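Local coordinates for protein xyloglucan-specific endo-beta-1,4-glucanase BoGH5A (Bacteroides ovatus, PDB 3ZMR) that catalyses the endohydrolysis of beta-1,4-glucosidic linkages in the xyloglucan backbone with retention of anomeric configuration, releasing xyloglucan oligosaccharides, at residues H224-N229 and T274-R279; A258-V263 and G283-F288; E262-D267 and A308-V313. One frame throughout, in Å; residues are numbered along the deposited sequence. Where two conformers were deposited one is given.

Contact 1 of 3, residues H224-N229 and T274-R279; sequences HPVDAN and TEENYR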
loop_
_atom_site.group_PDB
_atom_site.type_symbol
_atom_site.label_atom_id
_atom_site.label_comp_id
_atom_site.label_asym_id
_atom_site.label_seq_id
_atom_site.Cartn_x
_atom_site.Cartn_y
_atom_site.Cartn_z
ATOM N N HIS A 224 2.959 2.456 14.897
ATOM C CA HIS A 224 3.135 1.592 16.062
ATOM C C HIS A 224 2.629 0.194 15.773
ATOM O O HIS A 224 1.636 -0.264 16.370
ATOM C CB HIS A 224 2.457 2.179 17.290
ATOM C CG HIS A 224 2.875 3.582 17.557
ATOM N ND1 HIS A 224 4.062 3.879 18.189
ATOM C CD2 HIS A 224 2.329 4.766 17.190
ATOM C CE1 HIS A 224 4.209 5.196 18.239
ATOM N NE2 HIS A 224 3.171 5.756 17.637
ATOM N N PRO A 225 3.328 -0.519 14.882
ATOM C CA PRO A 225 2.832 -1.822 14.403
ATOM C C PRO A 225 3.232 -2.934 15.377
ATOM O O PRO A 225 4.077 -3.757 15.078
ATOM C CB PRO A 225 3.532 -1.975 13.048
ATOM C CG PRO A 225 4.830 -1.265 13.239
ATOM C CD PRO A 225 4.515 -0.089 14.135
ATOM N N VAL A 226 2.621 -2.889 16.554
ATOM C CA VAL A 226 2.890 -3.823 17.645
ATOM C C VAL A 226 1.556 -4.234 18.257
ATOM O O VAL A 226 0.571 -3.486 18.217
ATOM C CB VAL A 226 3.824 -3.222 18.726
ATOM C CG1 VAL A 226 5.207 -2.899 18.147
ATOM C CG2 VAL A 226 3.226 -1.994 19.374
ATOM N N ASP A 227 1.533 -5.436 18.808
ATOM C CA ASP A 227 0.311 -5.991 19.378
ATOM C C ASP A 227 -0.284 -5.113 20.473
ATOM O O ASP A 227 -1.494 -5.054 20.599
ATOM C CB ASP A 227 0.549 -7.408 19.899
ATOM C CG ASP A 227 0.707 -8.432 18.782
ATOM O OD1 ASP A 227 -0.073 -8.440 17.805
ATOM O OD2 ASP A 227 1.616 -9.265 18.904
ATOM N N ALA A 228 0.560 -4.401 21.231
ATOM C CA ALA A 228 0.070 -3.542 22.321
ATOM C C ALA A 228 -0.783 -2.371 21.824
ATOM O O ALA A 228 -1.597 -1.845 22.551
ATOM C CB ALA A 228 1.236 -3.042 23.172
ATOM N N ASN A 229 -0.586 -1.977 20.568
ATOM C CA ASN A 229 -1.338 -0.856 19.998
ATOM C C ASN A 229 -2.269 -1.251 18.866
ATOM O O ASN A 229 -3.009 -0.414 18.346
ATOM C CB ASN A 229 -0.381 0.220 19.520
ATOM C CG ASN A 229 0.460 0.766 20.642
ATOM O OD1 ASN A 229 -0.060 1.134 21.701
ATOM N ND2 ASN A 229 1.760 0.815 20.426
ATOM N N THR A 274 10.427 -6.573 12.986
ATOM C CA THR A 274 10.251 -7.920 13.517
ATOM C C THR A 274 9.052 -8.593 12.865
ATOM O O THR A 274 8.258 -7.931 12.195
ATOM C CB THR A 274 9.953 -7.841 15.010
ATOM O OG1 THR A 274 8.695 -7.165 15.197
ATOM C CG2 THR A 274 11.065 -7.085 15.761
ATOM N N GLU A 275 8.902 -9.894 13.077
ATOM C CA GLU A 275 7.742 -10.598 12.567
ATOM C C GLU A 275 6.425 -10.013 13.103
ATOM O O GLU A 275 5.423 -9.898 12.350
ATOM C CB GLU A 275 7.897 -12.105 12.781
ATOM C CG GLU A 275 8.936 -12.755 11.848
ATOM C CD GLU A 275 8.755 -12.450 10.345
ATOM O OE1 GLU A 275 7.615 -12.457 9.812
ATOM O OE2 GLU A 275 9.778 -12.215 9.660
ATOM N N GLU A 276 6.436 -9.568 14.360
ATOM C CA GLU A 276 5.296 -8.860 14.942
ATOM C C GLU A 276 4.960 -7.597 14.116
ATOM O O GLU A 276 3.795 -7.356 13.781
ATOM C CB GLU A 276 5.572 -8.479 16.403
ATOM C CG GLU A 276 4.550 -7.555 17.014
ATOM C CD GLU A 276 4.880 -7.114 18.427
ATOM O OE1 GLU A 276 6.065 -7.134 18.802
ATOM O OE2 GLU A 276 3.960 -6.703 19.159
ATOM N N ASN A 277 5.981 -6.800 13.804
ATOM C CA ASN A 277 5.763 -5.591 13.033
ATOM C C ASN A 277 5.126 -5.875 11.654
ATOM O O ASN A 277 4.169 -5.186 11.235
ATOM C CB ASN A 277 7.042 -4.815 12.795
ATOM C CG ASN A 277 7.746 -4.345 14.065
ATOM O OD1 ASN A 277 8.979 -4.275 14.041
ATOM N ND2 ASN A 277 7.016 -3.960 15.128
ATOM N N TYR A 278 5.642 -6.880 10.941
ATOM C CA TYR A 278 5.047 -7.248 9.638
ATOM C C TYR A 278 3.621 -7.775 9.765
ATOM O O TYR A 278 2.756 -7.461 8.946
ATOM C CB TYR A 278 5.934 -8.208 8.864
ATOM C CG TYR A 278 7.283 -7.646 8.503
ATOM C CD1 TYR A 278 7.420 -6.529 7.696
ATOM C CD2 TYR A 278 8.442 -8.243 8.994
ATOM C CE1 TYR A 278 8.663 -6.022 7.380
ATOM C CE2 TYR A 278 9.700 -7.753 8.670
ATOM C CZ TYR A 278 9.799 -6.617 7.878
ATOM O OH TYR A 278 11.031 -6.101 7.511
ATOM N N ARG A 279 3.368 -8.577 10.790
ATOM C CA ARG A 279 2.031 -9.100 11.023
ATOM C C ARG A 279 1.016 -7.988 11.266
ATOM O O ARG A 279 -0.082 -7.977 10.672
ATOM C CB ARG A 279 2.042 -10.122 12.179
ATOM C CG ARG A 279 0.652 -10.649 12.526
ATOM C CD ARG A 279 0.692 -11.870 13.448
ATOM N NE ARG A 279 1.594 -11.648 14.580
ATOM C CZ ARG A 279 1.363 -10.845 15.611
ATOM N NH1 ARG A 279 0.213 -10.176 15.716
ATOM N NH2 ARG A 279 2.288 -10.727 16.573
HETATM O O HOH W 1 3.286 -5.380 21.583
#

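Contact 2 of 3, residues A258-V263 and G283-F288; sequences AGTNEV and GFNQVF. With BGC (beta-D-glucopyranose), chain C; GLC (alpha-D-glucopyranose), chain L.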
loop_
_atom_site.group_PDB
_atom_site.type_symbol
_atom_site.label_atom_id
_atom_site.label_comp_id
_atom_site.label_asym_id
_atom_site.label_seq_id
_atom_site.Cartn_x
_atom_site.Cartn_y
_atom_site.Cartn_z
ATOM N N ALA A 258 -6.111 4.342 -1.345
ATOM C CA ALA A 258 -4.862 3.763 -0.814
ATOM C C ALA A 258 -4.879 3.857 0.710
ATOM O O ALA A 258 -4.987 4.944 1.254
ATOM C CB ALA A 258 -3.637 4.489 -1.364
ATOM N N GLY A 259 -4.773 2.713 1.405
ATOM C CA GLY A 259 -5.188 2.676 2.806
ATOM C C GLY A 259 -4.292 3.448 3.782
ATOM O O GLY A 259 -4.774 4.032 4.762
ATOM N N THR A 260 -2.991 3.394 3.503
ATOM C CA THR A 260 -1.958 3.918 4.396
ATOM C C THR A 260 -0.836 4.535 3.558
ATOM O O THR A 260 -0.858 4.459 2.339
ATOM C CB THR A 260 -1.368 2.806 5.320
ATOM O OG1 THR A 260 -0.513 1.941 4.553
ATOM C CG2 THR A 260 -2.462 2.003 6.019
ATOM N N ASN A 261 0.151 5.107 4.235
ATOM C CA ASN A 261 1.321 5.623 3.557
ATOM C C ASN A 261 2.535 4.747 3.924
ATOM O O ASN A 261 2.584 3.590 3.513
ATOM C CB ASN A 261 1.505 7.104 3.865
ATOM C CG ASN A 261 2.611 7.735 3.046
ATOM O OD1 ASN A 261 2.707 7.501 1.846
ATOM N ND2 ASN A 261 3.446 8.550 3.687
ATOM N N GLU A 262 3.481 5.283 4.716
ATOM C CA GLU A 262 4.748 4.610 5.046
ATOM C C GLU A 262 4.737 4.156 6.511
ATOM O O GLU A 262 5.223 4.866 7.394
ATOM C CB GLU A 262 5.978 5.498 4.749
ATOM C CG GLU A 262 6.143 5.885 3.300
ATOM C CD GLU A 262 7.363 6.732 3.028
ATOM O OE1 GLU A 262 8.043 7.114 4.037
ATOM O OE2 GLU A 262 7.596 7.030 1.816
ATOM N N VAL A 263 4.151 2.994 6.775
ATOM C CA VAL A 263 4.013 2.485 8.148
ATOM C C VAL A 263 5.404 2.011 8.592
ATOM O O VAL A 263 6.086 1.280 7.892
ATOM C CB VAL A 263 2.978 1.347 8.245
ATOM C CG1 VAL A 263 2.989 0.738 9.657
ATOM C CG2 VAL A 263 1.604 1.901 7.881
ATOM N N GLY A 283 -1.764 -6.450 8.769
ATOM C CA GLY A 283 -3.082 -6.351 9.337
ATOM C C GLY A 283 -3.803 -5.034 9.044
ATOM O O GLY A 283 -5.010 -5.014 8.832
ATOM N N PHE A 284 -3.071 -3.923 9.075
ATOM C CA PHE A 284 -3.652 -2.600 8.728
ATOM C C PHE A 284 -4.217 -2.625 7.304
ATOM O O PHE A 284 -5.281 -2.060 7.027
ATOM C CB PHE A 284 -2.621 -1.466 8.850
ATOM C CG PHE A 284 -2.090 -1.225 10.273
ATOM C CD1 PHE A 284 -2.841 -1.501 11.406
ATOM C CD2 PHE A 284 -0.812 -0.721 10.459
ATOM C CE1 PHE A 284 -2.318 -1.275 12.691
ATOM C CE2 PHE A 284 -0.292 -0.456 11.712
ATOM C CZ PHE A 284 -1.040 -0.738 12.839
ATOM N N ASN A 285 -3.465 -3.222 6.381
ATOM C CA ASN A 285 -3.937 -3.366 5.001
ATOM C C ASN A 285 -5.251 -4.130 4.944
ATOM O O ASN A 285 -6.174 -3.749 4.242
ATOM C CB ASN A 285 -2.906 -4.043 4.096
ATOM C CG ASN A 285 -1.680 -3.191 3.825
ATOM O OD1 ASN A 285 -1.703 -1.971 3.918
ATOM N ND2 ASN A 285 -0.598 -3.860 3.459
ATOM N N GLN A 286 -5.341 -5.192 5.724
ATOM C CA GLN A 286 -6.569 -5.980 5.808
ATOM C C GLN A 286 -7.753 -5.189 6.400
ATOM O O GLN A 286 -8.875 -5.273 5.880
ATOM C CB GLN A 286 -6.340 -7.281 6.591
ATOM C CG GLN A 286 -7.571 -8.192 6.505
ATOM C CD GLN A 286 -7.718 -8.822 5.137
ATOM O OE1 GLN A 286 -6.894 -9.645 4.736
ATOM N NE2 GLN A 286 -8.743 -8.403 4.399
ATOM N N VAL A 287 -7.503 -4.432 7.462
ATOM C CA VAL A 287 -8.517 -3.568 8.043
ATOM C C VAL A 287 -9.084 -2.616 6.979
ATOM O O VAL A 287 -10.294 -2.420 6.857
ATOM C CB VAL A 287 -7.999 -2.767 9.250
ATOM C CG1 VAL A 287 -9.032 -1.745 9.716
ATOM C CG2 VAL A 287 -7.655 -3.714 10.398
ATOM N N PHE A 288 -8.190 -1.971 6.238
ATOM C CA PHE A 288 -8.597 -1.043 5.206
ATOM C C PHE A 288 -9.486 -1.739 4.154
ATOM O O PHE A 288 -10.540 -1.252 3.815
ATOM C CB PHE A 288 -7.338 -0.443 4.579
ATOM C CG PHE A 288 -7.541 0.165 3.204
ATOM C CD1 PHE A 288 -8.341 1.286 2.984
ATOM C CD2 PHE A 288 -6.913 -0.416 2.105
ATOM C CE1 PHE A 288 -8.503 1.809 1.700
ATOM C CE2 PHE A 288 -7.052 0.118 0.841
ATOM C CZ PHE A 288 -7.833 1.228 0.637
HETATM C C2 BGC C . 6.542 10.295 2.297
HETATM C C3 BGC C . 6.500 11.766 1.850
HETATM C C4 BGC C . 7.863 12.443 1.953
HETATM C C5 BGC C . 8.813 11.525 1.169
HETATM C C6 BGC C . 10.211 12.117 1.109
HETATM C C1 BGC C . 7.693 9.437 1.753
HETATM O O2 BGC C . 5.306 9.672 1.950
HETATM O O3 BGC C . 5.542 12.467 2.671
HETATM O O4 BGC C . 7.781 13.811 1.461
HETATM O O5 BGC C . 8.890 10.218 1.771
HETATM O O6 BGC C . 10.563 12.505 2.448
HETATM C C1 GLC L . 7.747 9.812 1.434
HETATM C C2 GLC L . 6.583 10.464 2.170
HETATM C C3 GLC L . 6.442 11.945 1.815
HETATM C C4 GLC L . 7.805 12.600 2.059
HETATM C C5 GLC L . 8.926 11.790 1.392
HETATM C C6 GLC L . 10.319 12.388 1.569
HETATM O O2 GLC L . 5.417 9.730 1.902
HETATM O O3 GLC L . 5.354 12.568 2.534
HETATM O O4 GLC L . 7.725 13.876 1.485
HETATM O O5 GLC L . 8.918 10.459 1.858
HETATM O O6 GLC L . 10.539 13.247 0.466
HETATM O O HOH W 2 0.096 -0.595 5.764
#

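Contact 3 of 3, residues E262-D267 and A308-V313; sequences EVNNDD and AYNTDV. With BGC (beta-D-glucopyranose), chain C; GLC (alpha-D-glucopyranose), chain L; EDO (1,2-ethanediol), chain J.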
loop_
_atom_site.group_PDB
_atom_site.type_symbol
_atom_site.label_atom_id
_atom_site.label_comp_id
_atom_site.label_asym_id
_atom_site.label_seq_id
_atom_site.Cartn_x
_atom_site.Cartn_y
_atom_site.Cartn_z
ATOM N N GLU A 262 3.481 5.283 4.716
ATOM C CA GLU A 262 4.748 4.610 5.046
ATOM C C GLU A 262 4.737 4.156 6.511
ATOM O O GLU A 262 5.223 4.866 7.394
ATOM C CB GLU A 262 5.978 5.498 4.749
ATOM C CG GLU A 262 6.143 5.885 3.300
ATOM C CD GLU A 262 7.363 6.732 3.028
ATOM O OE1 GLU A 262 8.043 7.114 4.037
ATOM O OE2 GLU A 262 7.596 7.030 1.816
ATOM N N VAL A 263 4.151 2.994 6.775
ATOM C CA VAL A 263 4.013 2.485 8.148
ATOM C C VAL A 263 5.404 2.011 8.592
ATOM O O VAL A 263 6.086 1.280 7.892
ATOM C CB VAL A 263 2.978 1.347 8.245
ATOM C CG1 VAL A 263 2.989 0.738 9.657
ATOM C CG2 VAL A 263 1.604 1.901 7.881
ATOM N N ASN A 264 5.782 2.470 9.781
ATOM C CA ASN A 264 7.086 2.268 10.407
ATOM C C ASN A 264 6.847 2.071 11.899
ATOM O O ASN A 264 5.802 2.412 12.392
ATOM C CB ASN A 264 7.928 3.579 10.214
ATOM C CG ASN A 264 9.325 3.499 10.750
ATOM O OD1 ASN A 264 9.706 4.295 11.620
ATOM N ND2 ASN A 264 10.112 2.581 10.227
ATOM N N ASN A 265 7.821 1.505 12.614
ATOM C CA ASN A 265 7.795 1.568 14.066
ATOM C C ASN A 265 8.582 2.783 14.600
ATOM O O ASN A 265 9.796 2.730 14.743
ATOM C CB ASN A 265 8.305 0.279 14.689
ATOM C CG ASN A 265 8.104 0.266 16.179
ATOM O OD1 ASN A 265 7.613 1.262 16.754
ATOM N ND2 ASN A 265 8.464 -0.839 16.820
ATOM N N ASP A 266 7.870 3.856 14.908
ATOM C CA ASP A 266 8.490 5.117 15.322
ATOM C C ASP A 266 9.194 5.066 16.672
ATOM O O ASP A 266 9.963 5.970 16.982
ATOM C CB ASP A 266 7.447 6.253 15.281
ATOM C CG ASP A 266 7.277 6.867 13.850
ATOM O OD1 ASP A 266 8.014 6.465 12.900
ATOM O OD2 ASP A 266 6.417 7.764 13.683
ATOM N N ASP A 267 8.901 4.035 17.462
ATOM C CA ASP A 267 9.513 3.825 18.785
ATOM C C ASP A 267 10.809 3.015 18.702
ATOM O O ASP A 267 11.508 2.889 19.705
ATOM C CB ASP A 267 8.534 3.096 19.737
ATOM C CG ASP A 267 7.398 3.983 20.250
ATOM O OD1 ASP A 267 7.335 5.195 19.948
ATOM O OD2 ASP A 267 6.549 3.451 20.996
ATOM N N ALA A 308 3.397 -1.877 1.047
ATOM C CA ALA A 308 4.498 -2.604 1.688
ATOM C C ALA A 308 4.914 -1.904 2.987
ATOM O O ALA A 308 4.622 -0.723 3.188
ATOM C CB ALA A 308 5.669 -2.693 0.747
ATOM N N TYR A 309 5.581 -2.652 3.854
ATOM C CA TYR A 309 6.101 -2.109 5.103
ATOM C C TYR A 309 7.084 -0.981 4.733
ATOM O O TYR A 309 7.974 -1.191 3.920
ATOM C CB TYR A 309 6.781 -3.199 5.924
ATOM C CG TYR A 309 7.065 -2.774 7.354
ATOM C CD1 TYR A 309 8.204 -2.040 7.669
ATOM C CD2 TYR A 309 6.186 -3.086 8.387
ATOM C CE1 TYR A 309 8.445 -1.620 8.968
ATOM C CE2 TYR A 309 6.438 -2.693 9.702
ATOM C CZ TYR A 309 7.563 -1.950 9.978
ATOM O OH TYR A 309 7.776 -1.577 11.287
ATOM N N ASN A 310 6.905 0.213 5.331
ATOM C CA ASN A 310 7.775 1.361 5.001
ATOM C C ASN A 310 7.651 1.778 3.516
ATOM O O ASN A 310 8.498 2.524 3.020
ATOM C CB ASN A 310 9.277 1.044 5.251
ATOM C CG ASN A 310 9.737 1.205 6.701
ATOM O OD1 ASN A 310 8.989 1.532 7.619
ATOM N ND2 ASN A 310 11.011 0.956 6.892
ATOM N N THR A 311 6.650 1.249 2.808
ATOM C CA THR A 311 6.584 1.274 1.301
ATOM C C THR A 311 7.926 0.817 0.657
ATOM O O THR A 311 8.278 1.205 -0.447
ATOM C CB THR A 311 6.106 2.602 0.704
ATOM O OG1 THR A 311 6.987 3.659 1.107
ATOM C CG2 THR A 311 4.699 2.889 1.112
ATOM N N ASP A 312 8.643 -0.062 1.350
ATOM C CA ASP A 312 9.991 -0.445 0.895
ATOM C C ASP A 312 9.929 -1.644 -0.039
ATOM O O ASP A 312 9.303 -2.662 0.280
ATOM C CB ASP A 312 10.872 -0.787 2.099
ATOM C CG ASP A 312 12.256 -1.198 1.704
ATOM O OD1 ASP A 312 13.035 -0.305 1.317
ATOM O OD2 ASP A 312 12.569 -2.397 1.717
ATOM N N VAL A 313 10.616 -1.544 -1.179
ATOM C CA VAL A 313 10.612 -2.606 -2.173
ATOM C C VAL A 313 11.118 -3.932 -1.616
ATOM O O VAL A 313 10.449 -4.966 -1.771
ATOM C CB VAL A 313 11.375 -2.207 -3.447
ATOM C CG1 VAL A 313 11.496 -3.414 -4.397
ATOM C CG2 VAL A 313 10.674 -1.044 -4.149
HETATM C C2 BGC C . 6.542 10.295 2.297
HETATM C C3 BGC C . 6.500 11.766 1.850
HETATM C C4 BGC C . 7.863 12.443 1.953
HETATM C C5 BGC C . 8.813 11.525 1.169
HETATM C C6 BGC C . 10.211 12.117 1.109
HETATM C C1 BGC C . 7.693 9.437 1.753
HETATM O O2 BGC C . 5.306 9.672 1.950
HETATM O O3 BGC C . 5.542 12.467 2.671
HETATM O O4 BGC C . 7.781 13.811 1.461
HETATM O O5 BGC C . 8.890 10.218 1.771
HETATM O O6 BGC C . 10.563 12.505 2.448
HETATM C C1 GLC L . 7.747 9.812 1.434
HETATM C C2 GLC L . 6.583 10.464 2.170
HETATM C C3 GLC L . 6.442 11.945 1.815
HETATM C C4 GLC L . 7.805 12.600 2.059
HETATM C C5 GLC L . 8.926 11.790 1.392
HETATM C C6 GLC L . 10.319 12.388 1.569
HETATM O O2 GLC L . 5.417 9.730 1.902
HETATM O O3 GLC L . 5.354 12.568 2.534
HETATM O O4 GLC L . 7.725 13.876 1.485
HETATM O O5 GLC L . 8.918 10.459 1.858
HETATM O O6 GLC L . 10.539 13.247 0.466
HETATM C C1 EDO J . 11.449 2.916 1.597
HETATM O O1 EDO J . 12.501 2.363 0.773
HETATM C C2 EDO J . 10.550 3.867 0.800
HETATM O O2 EDO J . 11.287 5.047 0.446
HETATM O O HOH W 3 3.236 1.180 4.778
HETATM O O HOH W 4 10.040 -0.120 11.607
#

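Contact 1 of 3, residues H224-N229 and T274-R279
Glu276, Asn277 and Arg279, near the start of helix 275-293, reach across to Pro225, Val226 and Asp227 of the facing segment. Thr274 sets the second of these side chains in place. It is the N-cap of its helix and forms a capping box with Asn277: Asn277 N donates to Thr274 OG1 (3.1 Å), and Thr274 N to Asn277 OD1 (2.9 Å). Glu276 has CG anti to its backbone N (chi1 171°) and an extended chain beyond, which carries OE2 past Val226 CB to Asp227 N, a bond of 2.8 Å met on the anti side of the carboxylate. The same oxygen accepts from a water that in turn takes the N-H of Ala228, so one carboxylate serves two successive backbone amides. Asn277 uses the other end of its amide, ND2, on Pro225 O at 2.9 Å; the donor stands 42° above the carbonyl plane, and Asn277 CA lends the same oxygen a C-H...O contact of 3.2 Å. With OD1 and ND2 both engaged, the amide's rotation is fixed. Arg279 closes the row end-on: NH1 meets Asp227 OD1 at 2.7 Å and NH2 meets OD2 at 2.8 Å, each on a syn lone pair, with guanidinium and carboxylate nearly coplanar. This salt bridge probably offsets the repulsion between Asp227 OD2 and Glu276 OE2, 3.5 Å apart. The capping box closes the start of helix 275-293; the other bonds join it to the chain entering helix 227-248, the preceding outer helix of the (beta/alpha)8 barrel.

Contact 2 of 3, residues A258-V263 and G283-F288
Phe288 lays one face of its ring flat on the backbone of Gly259, whose CA stands 3.3 Å from the centroid of that ring and only 7° off its normal, a CH-pi contact centred on the face. Phe288 CG is anti to the backbone N (chi1 160°), and this swings the ring off the helix and onto the chain leaving strand 255-258. A beta carbon on Gly259 would fall about 2.5 Å from Phe288 CG, so the close fit depends on the bare CA. Replacing Phe288 by an alanine would probably open a gap over Gly259 and leave its CA without the aromatic face that now covers it. One turn earlier, Phe284 points toward the same loop, and its ring edge meets Val263, with CE2 at 4.1 Å from Val263 CG1, a looser apolar touch. Beside the two rings the contact turns polar. Thr260 OG1 and Asn285 OD1 are 4.1 Å apart, and a water joins them, donating to Thr260 OG1 and to Asn285 OD1 at 2.9 Å each. Both side chains also bond to Gln307: Thr260 OG1 to its side-chain OE1, and Asn285 ND2 to its backbone O. The loop's other side carries Asn261, whose ND2 donates to O2 of a bound glucose modelled as two anomers, and Glu262, probably the proton donor. The helix thus lies behind the substrate-binding loop. Helix 275-293 packs here outside the barrel, with Phe284 against Leu233 and Leu237 of helix 227-248, and Phe288 meeting Trp241 of that helix, ring planes at about 60°, and touching Val306 of strand 304-307.

Contact 3 of 3, residues E262-D267 and A308-V313
The loops that follow the fourth and fifth strands of the (beta/alpha)8 barrel meet here, and the first carries Glu262, the probable proton donor, whose CG rests against Thr311 OG1 at 3.2 Å. With its chain extended beyond CG (chi2 -179°), Glu262 carries its carboxylate past Thr311 toward the bound glucose; OE2 is also hydrogen-bonded to His336. Behind it, Val263 O accepts from Asn310 N at 2.9 Å, in the carbonyl plane but with a bent N-H...O angle of 133°. That oxygen also lies over the centre of one face of Tyr309, 3.8 Å above the ring plane. A water links Val263 N to Ala308 O, and another, in the plane of the Tyr309 ring at its edge, joins Asn265 N to Tyr309 OH. In one conformer of Asn310, OD1 accepts from Asn264 ND2 at 3.0 Å but also lies near the acceptor Val263 O, a doubtful placement. Asn310 and Thr311 both adopt left-handed helical backbone angles, a sharp turn in which Thr311 OG1 donates back to Asn310 O. With its hydroxyl proton spent there, Thr311 offers Glu262 packing; backbone and water bonds to Val263 fix the chain beside the probable proton donor and may help position it.

Contact 2 is fully buried, near the centre of the chain, while contact 3 is partly buried and contact 1 lies farthest out, about 17 Å between its centre and that of the chain. Contacts 1 and 2 both use helix 275-293, its start in one and a later turn in the other; contacts 2 and 3 share Glu262 and Val263, and so meet at the loop that carries the probable proton donor. The chemistry differs with place: a salt bridge and side-chain-to-backbone bonds in contact 1, aromatic packing with one bridging water in contact 2, amide, backbone and water bonds in contact 3. Contacts 1 and 3 also touch directly, with Pro225 and Tyr278 both packed against Tyr309.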